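Local coordinates for protein prolyl-tRNA synthetase (Giardia lamblia ATCC 50803, PDB 3IAL) that probably attaches proline to its cognate tRNA at the expense of ATP, and holds the prolyl-adenylate intermediate in its active site, at residues D33-R41 with V49-M57; C203-R211 with D221-V229. All coordinates share one frame; numbering follows the deposited sequence.

Interaction 1: residues D33-R41 with V49-M57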
loop_
_atom_site.group_PDB
_atom_site.type_symbol
_atom_site.label_atom_id
_atom_site.label_comp_id
_atom_site.label_asym_id
_atom_site.label_seq_id
_atom_site.Cartn_x
_atom_site.Cartn_y
_atom_site.Cartn_z
ATOM N N ASP B 33 -23.542 3.164 -0.278
ATOM C CA ASP B 33 -23.726 4.599 -0.470
ATOM C C ASP B 33 -23.850 5.381 0.840
ATOM O O ASP B 33 -23.117 6.348 1.056
ATOM C CB ASP B 33 -24.945 4.862 -1.364
ATOM C CG ASP B 33 -24.779 4.287 -2.773
ATOM O OD1 ASP B 33 -23.677 3.779 -3.100
ATOM O OD2 ASP B 33 -25.755 4.337 -3.554
ATOM N N ALA B 34 -24.774 4.960 1.705
ATOM C CA ALA B 34 -25.083 5.695 2.935
ATOM C C ALA B 34 -23.876 5.823 3.861
ATOM O O ALA B 34 -23.681 6.867 4.486
ATOM C CB ALA B 34 -26.259 5.042 3.677
ATOM N N ALA B 35 -23.055 4.777 3.942
ATOM C CA ALA B 35 -21.829 4.834 4.756
ATOM C C ALA B 35 -20.634 5.438 3.982
ATOM O O ALA B 35 -19.541 5.567 4.525
ATOM C CB ALA B 35 -21.495 3.453 5.308
ATOM N N GLU B 36 -20.872 5.828 2.727
ATOM C CA GLU B 36 -19.872 6.449 1.857
ATOM C C GLU B 36 -18.611 5.586 1.716
ATOM O O GLU B 36 -17.488 6.051 1.886
ATOM C CB GLU B 36 -19.577 7.884 2.321
ATOM C CG GLU B 36 -20.876 8.703 2.443
ATOM C CD GLU B 36 -20.669 10.197 2.513
ATOM O OE1 GLU B 36 -19.686 10.642 3.126
ATOM O OE2 GLU B 36 -21.521 10.934 1.972
ATOM N N LEU B 37 -18.828 4.315 1.402
ATOM C CA LEU B 37 -17.742 3.343 1.289
ATOM C C LEU B 37 -17.133 3.384 -0.112
ATOM O O LEU B 37 -15.919 3.382 -0.271
ATOM C CB LEU B 37 -18.267 1.935 1.569
ATOM C CG LEU B 37 -18.839 1.687 2.965
ATOM C CD1 LEU B 37 -19.155 0.198 3.160
ATOM C CD2 LEU B 37 -17.879 2.189 4.031
ATOM N N VAL B 38 -18.007 3.397 -1.110
ATOM C CA VAL B 38 -17.625 3.424 -2.509
ATOM C C VAL B 38 -18.510 4.414 -3.256
ATOM O O VAL B 38 -19.544 4.858 -2.747
ATOM C CB VAL B 38 -17.795 2.043 -3.170
ATOM C CG1 VAL B 38 -16.906 1.006 -2.493
ATOM C CG2 VAL B 38 -19.252 1.615 -3.135
ATOM N N ASP B 39 -18.087 4.769 -4.459
ATOM C CA ASP B 39 -18.934 5.525 -5.354
ATOM C C ASP B 39 -18.967 4.856 -6.730
ATOM O O ASP B 39 -17.956 4.817 -7.433
ATOM C CB ASP B 39 -18.470 6.975 -5.447
ATOM C CG ASP B 39 -19.571 7.890 -5.922
ATOM O OD1 ASP B 39 -20.349 7.444 -6.793
ATOM O OD2 ASP B 39 -19.669 9.029 -5.421
ATOM N N ARG B 40 -20.150 4.351 -7.089
ATOM C CA ARG B 40 -20.384 3.624 -8.344
ATOM C C ARG B 40 -20.603 4.552 -9.535
ATOM O O ARG B 40 -20.679 4.092 -10.671
ATOM C CB ARG B 40 -21.628 2.725 -8.230
ATOM C CG ARG B 40 -21.617 1.739 -7.080
ATOM C CD ARG B 40 -22.940 0.986 -6.981
ATOM N NE ARG B 40 -23.065 -0.082 -7.977
ATOM C CZ ARG B 40 -24.081 -0.944 -8.040
ATOM N NH1 ARG B 40 -25.087 -0.875 -7.173
ATOM N NH2 ARG B 40 -24.096 -1.885 -8.976
ATOM N N ARG B 41 -20.721 5.857 -9.275
ATOM C CA ARG B 41 -21.035 6.838 -10.321
ATOM C C ARG B 41 -19.843 7.233 -11.210
ATOM O O ARG B 41 -19.962 8.122 -12.052
ATOM C CB ARG B 41 -21.651 8.097 -9.693
ATOM C CG ARG B 41 -22.973 7.851 -8.973
ATOM C CD ARG B 41 -23.452 9.099 -8.242
ATOM N NE ARG B 41 -22.567 9.453 -7.132
ATOM C CZ ARG B 41 -22.731 10.512 -6.341
ATOM N NH1 ARG B 41 -23.754 11.342 -6.523
ATOM N NH2 ARG B 41 -21.867 10.741 -5.358
ATOM N N VAL B 49 -15.044 4.000 -7.345
ATOM C CA VAL B 49 -14.179 4.770 -6.471
ATOM C C VAL B 49 -14.268 4.202 -5.057
ATOM O O VAL B 49 -15.361 3.988 -4.545
ATOM C CB VAL B 49 -14.581 6.270 -6.441
ATOM C CG1 VAL B 49 -13.696 7.066 -5.459
ATOM C CG2 VAL B 49 -14.508 6.870 -7.849
ATOM N N PHE B 50 -13.115 3.935 -4.450
ATOM C CA PHE B 50 -13.038 3.671 -3.019
ATOM C C PHE B 50 -12.968 5.013 -2.294
ATOM O O PHE B 50 -11.943 5.697 -2.355
ATOM C CB PHE B 50 -11.788 2.853 -2.682
ATOM C CG PHE B 50 -12.046 1.402 -2.394
ATOM C CD1 PHE B 50 -12.829 1.021 -1.310
ATOM C CD2 PHE B 50 -11.452 0.417 -3.167
ATOM C CE1 PHE B 50 -13.045 -0.332 -1.021
ATOM C CE2 PHE B 50 -11.661 -0.918 -2.897
ATOM C CZ PHE B 50 -12.460 -1.298 -1.813
ATOM N N ARG B 51 -14.044 5.397 -1.604
ATOM C CA ARG B 51 -14.033 6.620 -0.792
ATOM C C ARG B 51 -13.309 6.366 0.541
ATOM O O ARG B 51 -13.122 5.211 0.921
ATOM C CB ARG B 51 -15.463 7.112 -0.574
ATOM C CG ARG B 51 -16.216 7.337 -1.874
ATOM C CD ARG B 51 -17.559 7.964 -1.628
ATOM N NE ARG B 51 -17.439 9.341 -1.158
ATOM C CZ ARG B 51 -18.466 10.174 -1.008
ATOM N NH1 ARG B 51 -19.705 9.771 -1.280
ATOM N NH2 ARG B 51 -18.251 11.412 -0.578
ATOM N N PRO B 52 -12.901 7.436 1.254
ATOM C CA PRO B 52 -12.021 7.306 2.434
ATOM C C PRO B 52 -12.415 6.275 3.486
ATOM O O PRO B 52 -11.577 5.464 3.907
ATOM C CB PRO B 52 -12.067 8.705 3.043
ATOM C CG PRO B 52 -12.207 9.593 1.882
ATOM C CD PRO B 52 -13.123 8.858 0.929
ATOM N N TYR B 53 -13.672 6.319 3.921
ATOM C CA TYR B 53 -14.133 5.444 4.989
ATOM C C TYR B 53 -14.030 3.976 4.558
ATOM O O TYR B 53 -13.596 3.127 5.327
ATOM C CB TYR B 53 -15.570 5.808 5.399
ATOM C CG TYR B 53 -15.919 5.344 6.785
ATOM C CD1 TYR B 53 -15.393 5.988 7.903
ATOM C CD2 TYR B 53 -16.759 4.254 6.987
ATOM C CE1 TYR B 53 -15.701 5.565 9.184
ATOM C CE2 TYR B 53 -17.073 3.817 8.274
ATOM C CZ TYR B 53 -16.530 4.477 9.362
ATOM O OH TYR B 53 -16.824 4.065 10.622
ATOM N N GLY B 54 -14.423 3.691 3.321
ATOM C CA GLY B 54 -14.259 2.363 2.745
ATOM C C GLY B 54 -12.812 1.962 2.478
ATOM O O GLY B 54 -12.410 0.839 2.796
ATOM N N PHE B 55 -12.011 2.859 1.896
ATOM C CA PHE B 55 -10.628 2.478 1.576
ATOM C C PHE B 55 -9.797 2.146 2.817
ATOM O O PHE B 55 -8.915 1.296 2.752
ATOM C CB PHE B 55 -9.875 3.524 0.754
ATOM C CG PHE B 55 -8.570 3.002 0.215
ATOM C CD1 PHE B 55 -8.568 2.030 -0.776
ATOM C CD2 PHE B 55 -7.356 3.409 0.752
ATOM C CE1 PHE B 55 -7.368 1.504 -1.259
ATOM C CE2 PHE B 55 -6.148 2.891 0.262
ATOM C CZ PHE B 55 -6.160 1.945 -0.744
ATOM N N PHE B 56 -10.068 2.809 3.939
ATOM C CA PHE B 56 -9.361 2.494 5.178
ATOM C C PHE B 56 -9.502 1.009 5.554
ATOM O O PHE B 56 -8.554 0.397 6.039
ATOM C CB PHE B 56 -9.837 3.363 6.349
ATOM C CG PHE B 56 -9.189 2.995 7.641
ATOM C CD1 PHE B 56 -8.075 3.681 8.086
ATOM C CD2 PHE B 56 -9.635 1.899 8.369
ATOM C CE1 PHE B 56 -7.440 3.314 9.251
ATOM C CE2 PHE B 56 -9.000 1.525 9.540
ATOM C CZ PHE B 56 -7.898 2.236 9.980
ATOM N N MET B 57 -10.691 0.452 5.334
ATOM C CA MET B 57 -10.977 -0.950 5.659
ATOM C C MET B 57 -10.199 -1.904 4.751
ATOM O O MET B 57 -9.612 -2.876 5.218
ATOM C CB MET B 57 -12.469 -1.230 5.509
ATOM C CG MET B 57 -13.391 -0.308 6.341
ATOM S SD MET B 57 -15.126 -0.482 5.889
ATOM C CE MET B 57 -15.865 0.900 6.812
HETATM O O HOH W 1 -15.917 7.846 2.809
HETATM O O HOH W 2 -20.621 7.079 -1.662
#
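Asp-39 and Val-49 form the hydrogen-bonded pair of a very short antiparallel hairpin: Asp-39 N donates to Val-49 O at 2.8 Å, and Val-49 N returns a bond to Asp-39 O at 3.0 Å. Val-38 and Phe-50 make the adjoining non-hydrogen-bonded pair. Beyond it Leu-37 O accepts from Arg-51 N at 3.1 Å, a bent bond (136°) whose donor stands above the carbonyl plane. The same oxygen receives a CA-H...O contact from Gly-54, where the absence of a side chain lets helix 52-71 come close. Arg-51 is the N-cap of that helix, while Glu-36 closes helix 24-34 in a Schellman motif; a water joins Glu-36 O to Tyr-53 N.

The side chain of Arg-51 folds over the 36-39 backbone, its bend at chi3 (69°) bringing one face of the guanidinium against the Glu-36 side chain. Carboxylate and guanidinium planes are 32° apart. Glu-36 OE2 stands well out of the guanidinium plane, so the long salt bridge to Arg-51 NH1 (3.9 Å) is one of charge, with no N-H aimed at the oxygen. In the guanidinium plane, a water links Arg-51 NH1 to Val-38 O. The Asp-39 carboxylate faces Arg-41, two residues on, which grips it side-on through NE and NH2; Arg-41 N also reaches Asp-39 OD1, closing an Asx turn. Leu-37 CD2 meets the edge of the Tyr-53 ring at CD2 (3.8 Å) and Met-57 CE at 3.7 Å.

Tyr-53 OH is bonded to Lys-360 O, and Leu-37 and Met-57 pack on helix 276-285. Helix 52-71 fits the long motif 1 helix of class II synthetases, typically at the dimer interface; here Trp-134 of the second subunit bonds Asp-39 OD2 and makes a cation-pi contact with Arg-51, and Pro-52 and Phe-55 pack on that subunit's Ile-77 and Leu-78.

Interaction 2: residues C203-R211 with D221-V229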
loop_
_atom_site.group_PDB
_atom_site.type_symbol
_atom_site.label_atom_id
_atom_site.label_comp_id
_atom_site.label_asym_id
_atom_site.label_seq_id
_atom_site.Cartn_x
_atom_site.Cartn_y
_atom_site.Cartn_z
ATOM N N CYS B 203 -13.619 -11.887 12.230
ATOM C CA CYS B 203 -14.682 -12.585 12.955
ATOM C C CYS B 203 -15.738 -13.282 12.102
ATOM O O CYS B 203 -16.903 -13.330 12.495
ATOM C CB CYS B 203 -15.382 -11.612 13.909
ATOM S SG CYS B 203 -14.273 -10.800 15.048
ATOM N N PHE B 204 -15.350 -13.824 10.949
ATOM C CA PHE B 204 -16.267 -14.661 10.156
ATOM C C PHE B 204 -15.598 -15.950 9.665
ATOM O O PHE B 204 -14.395 -16.140 9.823
ATOM C CB PHE B 204 -16.910 -13.867 9.003
ATOM C CG PHE B 204 -15.980 -13.576 7.852
ATOM C CD1 PHE B 204 -15.799 -14.503 6.836
ATOM C CD2 PHE B 204 -15.299 -12.363 7.779
ATOM C CE1 PHE B 204 -14.945 -14.234 5.766
ATOM C CE2 PHE B 204 -14.436 -12.089 6.713
ATOM C CZ PHE B 204 -14.263 -13.022 5.708
ATOM N N LYS B 205 -16.404 -16.828 9.087
ATOM C CA LYS B 205 -15.990 -18.168 8.710
ATOM C C LYS B 205 -16.346 -18.421 7.250
ATOM O O LYS B 205 -17.325 -17.884 6.741
ATOM C CB LYS B 205 -16.731 -19.182 9.595
ATOM C CG LYS B 205 -16.195 -20.582 9.523
ATOM C CD LYS B 205 -16.973 -21.515 10.414
ATOM C CE LYS B 205 -16.606 -22.969 10.125
ATOM N NZ LYS B 205 -17.367 -23.919 11.007
ATOM N N GLY B 206 -15.552 -19.251 6.589
ATOM C CA GLY B 206 -15.845 -19.700 5.238
ATOM C C GLY B 206 -15.718 -21.206 5.164
ATOM O O GLY B 206 -15.047 -21.808 5.997
ATOM N N GLN B 207 -16.358 -21.816 4.169
ATOM C CA GLN B 207 -16.207 -23.254 3.936
ATOM C C GLN B 207 -14.966 -23.536 3.095
ATOM O O GLN B 207 -14.914 -23.180 1.916
ATOM C CB GLN B 207 -17.439 -23.836 3.235
ATOM C CG GLN B 207 -17.362 -25.346 3.012
ATOM C CD GLN B 207 -17.284 -26.136 4.312
ATOM O OE1 GLN B 207 -18.134 -25.992 5.188
ATOM N NE2 GLN B 207 -16.271 -26.985 4.433
ATOM N N LYS B 208 -13.972 -24.179 3.708
ATOM C CA LYS B 208 -12.773 -24.615 3.000
ATOM C C LYS B 208 -13.102 -25.815 2.122
ATOM O O LYS B 208 -13.575 -26.829 2.626
ATOM C CB LYS B 208 -11.675 -24.991 3.992
ATOM C CG LYS B 208 -10.518 -25.778 3.373
ATOM C CD LYS B 208 -9.304 -25.803 4.294
ATOM C CE LYS B 208 -8.141 -26.548 3.664
ATOM N NZ LYS B 208 -6.919 -26.419 4.505
ATOM N N LEU B 209 -12.845 -25.698 0.819
ATOM C CA LEU B 209 -13.099 -26.782 -0.124
ATOM C C LEU B 209 -11.976 -26.974 -1.121
ATOM O O LEU B 209 -11.295 -26.025 -1.496
ATOM C CB LEU B 209 -14.369 -26.502 -0.924
ATOM C CG LEU B 209 -15.676 -26.348 -0.158
ATOM C CD1 LEU B 209 -16.745 -25.810 -1.096
ATOM C CD2 LEU B 209 -16.101 -27.670 0.484
ATOM N N ARG B 210 -11.811 -28.214 -1.561
ATOM C CA ARG B 210 -11.133 -28.504 -2.801
ATOM C C ARG B 210 -12.158 -28.253 -3.920
ATOM O O ARG B 210 -13.149 -28.979 -4.041
ATOM C CB ARG B 210 -10.645 -29.955 -2.825
ATOM C CG ARG B 210 -9.941 -30.378 -4.126
ATOM C CD ARG B 210 -8.561 -29.767 -4.258
ATOM N NE ARG B 210 -7.607 -30.320 -3.294
ATOM C CZ ARG B 210 -6.947 -31.475 -3.438
ATOM N NH1 ARG B 210 -7.117 -32.239 -4.512
ATOM N NH2 ARG B 210 -6.106 -31.874 -2.489
ATOM N N ARG B 211 -11.923 -27.217 -4.724
ATOM C CA ARG B 211 -12.826 -26.886 -5.828
ATOM C C ARG B 211 -12.930 -28.073 -6.784
ATOM O O ARG B 211 -11.935 -28.745 -7.055
ATOM C CB ARG B 211 -12.342 -25.623 -6.556
ATOM C CG ARG B 211 -13.159 -25.197 -7.776
ATOM C CD ARG B 211 -14.520 -24.650 -7.394
ATOM N NE ARG B 211 -14.478 -23.321 -6.781
ATOM C CZ ARG B 211 -15.247 -22.921 -5.758
ATOM N NH1 ARG B 211 -16.096 -23.757 -5.161
ATOM N NH2 ARG B 211 -15.152 -21.675 -5.296
ATOM N N ASP B 221 -3.093 -27.372 -11.190
ATOM C CA ASP B 221 -3.260 -28.810 -10.976
ATOM C C ASP B 221 -4.433 -29.105 -10.034
ATOM O O ASP B 221 -5.115 -30.109 -10.195
ATOM C CB ASP B 221 -1.987 -29.425 -10.376
ATOM C CG ASP B 221 -0.942 -29.800 -11.427
ATOM O OD1 ASP B 221 -1.169 -29.596 -12.649
ATOM O OD2 ASP B 221 0.118 -30.321 -11.007
ATOM N N TYR B 222 -4.614 -28.276 -9.011
ATOM C CA TYR B 222 -5.846 -28.286 -8.219
ATOM C C TYR B 222 -6.000 -26.953 -7.506
ATOM O O TYR B 222 -5.037 -26.184 -7.381
ATOM C CB TYR B 222 -5.912 -29.459 -7.225
ATOM C CG TYR B 222 -4.829 -29.475 -6.156
ATOM C CD1 TYR B 222 -3.608 -30.101 -6.383
ATOM C CD2 TYR B 222 -5.036 -28.881 -4.919
ATOM C CE1 TYR B 222 -2.623 -30.122 -5.417
ATOM C CE2 TYR B 222 -4.052 -28.906 -3.935
ATOM C CZ TYR B 222 -2.846 -29.524 -4.194
ATOM O OH TYR B 222 -1.857 -29.548 -3.237
ATOM N N SER B 223 -7.226 -26.683 -7.066
ATOM C CA SER B 223 -7.588 -25.396 -6.488
ATOM C C SER B 223 -8.361 -25.594 -5.197
ATOM O O SER B 223 -9.274 -26.424 -5.127
ATOM C CB SER B 223 -8.424 -24.586 -7.486
ATOM O OG SER B 223 -7.608 -24.067 -8.522
ATOM N N GLU B 224 -7.953 -24.853 -4.173
ATOM C CA GLU B 224 -8.621 -24.833 -2.887
ATOM C C GLU B 224 -9.184 -23.437 -2.642
ATOM O O GLU B 224 -8.569 -22.439 -3.031
ATOM C CB GLU B 224 -7.643 -25.206 -1.785
ATOM C CG GLU B 224 -7.049 -26.585 -1.961
ATOM C CD GLU B 224 -6.087 -26.961 -0.853
ATOM O OE1 GLU B 224 -5.782 -26.105 0.000
ATOM O OE2 GLU B 224 -5.625 -28.120 -0.843
ATOM N N VAL B 225 -10.349 -23.381 -2.002
ATOM C CA VAL B 225 -11.106 -22.149 -1.880
ATOM C C VAL B 225 -11.795 -22.018 -0.529
ATOM O O VAL B 225 -12.019 -23.008 0.174
ATOM C CB VAL B 225 -12.198 -22.056 -2.977
ATOM C CG1 VAL B 225 -11.562 -22.067 -4.353
ATOM C CG2 VAL B 225 -13.242 -23.194 -2.831
ATOM N N SER B 226 -12.118 -20.778 -0.185
ATOM C CA SER B 226 -12.998 -20.464 0.923
ATOM C C SER B 226 -14.278 -19.883 0.335
ATOM O O SER B 226 -14.283 -18.756 -0.175
ATOM C CB SER B 226 -12.345 -19.472 1.884
ATOM O OG SER B 226 -13.207 -19.212 2.987
ATOM N N ASP B 227 -15.346 -20.678 0.372
ATOM C CA ASP B 227 -16.667 -20.248 -0.072
ATOM C C ASP B 227 -17.469 -19.739 1.126
ATOM O O ASP B 227 -17.845 -20.518 1.995
ATOM C CB ASP B 227 -17.418 -21.417 -0.719
ATOM C CG ASP B 227 -17.045 -21.629 -2.159
ATOM O OD1 ASP B 227 -16.429 -20.731 -2.776
ATOM O OD2 ASP B 227 -17.401 -22.699 -2.694
ATOM N N VAL B 228 -17.732 -18.439 1.161
ATOM C CA VAL B 228 -18.343 -17.813 2.328
ATOM C C VAL B 228 -19.842 -17.631 2.109
ATOM O O VAL B 228 -20.252 -17.021 1.139
ATOM C CB VAL B 228 -17.704 -16.453 2.615
ATOM C CG1 VAL B 228 -18.470 -15.713 3.713
ATOM C CG2 VAL B 228 -16.231 -16.626 2.997
ATOM N N VAL B 229 -20.654 -18.154 3.019
ATOM C CA VAL B 229 -22.092 -17.936 2.951
ATOM C C VAL B 229 -22.433 -16.469 3.253
ATOM O O VAL B 229 -22.082 -15.941 4.309
ATOM C CB VAL B 229 -22.864 -18.839 3.917
ATOM C CG1 VAL B 229 -24.362 -18.563 3.794
ATOM C CG2 VAL B 229 -22.547 -20.308 3.647
HETATM O O HOH W 3 -19.517 -18.946 5.586
HETATM O O HOH W 4 -12.334 -20.678 4.982
HETATM O O HOH W 5 -9.320 -28.484 -7.836
#
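Asp-227 OD2 is held by two arginines, Arg-211 across the hairpin and Arg-487 from strand 485-489. Arg-211 approaches end-on, NH1 to Asp-227 OD2 and NH2 to Asp-227 OD1, both at 3.0 Å and both on the syn side of the carboxylate, with guanidinium and carboxylate nearly coplanar (24° between their planes). Bends at chi2 and chi3 carry the guanidinium back along the neighbouring strand, where Val-225 CG2 covers one face, 3.5 Å from Arg-211 NH2. Gln-237 OE1 and Arg-487 O take further bonds from NH2 and NH1, which fixes the rotation of the group. Leu-209 CD1 lies 3.6 Å from Asp-227 OD2.

The two strands are an antiparallel hairpin of the class II catalytic core, with Gln-207/Asp-227 and Leu-209/Val-225 as hydrogen-bonded pairs. Strand 235-245 extends it beyond 222-229, and strand 485-489 pairs with 207-211, tying the core to the C-terminal part of the chain.

On the other face, that of Glu-224 and Arg-210, the Arg-210 guanidinium makes an off-centre cation-pi contact over the Tyr-222 ring, CZ 4.1 Å from the ring centroid and the planes 32° apart. Tyr-222 OH is bonded to Asn-243. Arg-210 NE makes a long salt bridge to Glu-224 OE2 (3.8 Å), whose OE1 accepts from Trp-191. Just before strand 207-211, Gly-206 has no side chain, and Ser-226 OG can sit 3.5 Å from Gly-206 CA; Val-228 CG2 touches both that CA and Phe-204 CE1.

Overall arrangement
Interactions 1 and 2 illustrate how separate hairpins can lie near one catalytic centre without meeting: their centres are 27 Å apart and their nearest atoms about 11 Å apart. Helix 276-285 relates the two. Leu-278 and Leu-282 take the apolar side chains of interaction 1, whereas Cys-280 and Ile-284 receive those of interaction 2. Neither contact is remote from the bound prolyl-adenylate: the Val-225 side chain comes to about 6 Å of it, and that of Phe-50 to about 9 Å. The surroundings differ, however. The 33-41/49-57 pair borders the second subunit, but the 203-211/221-229 pair is touched by no other chain of the dimer.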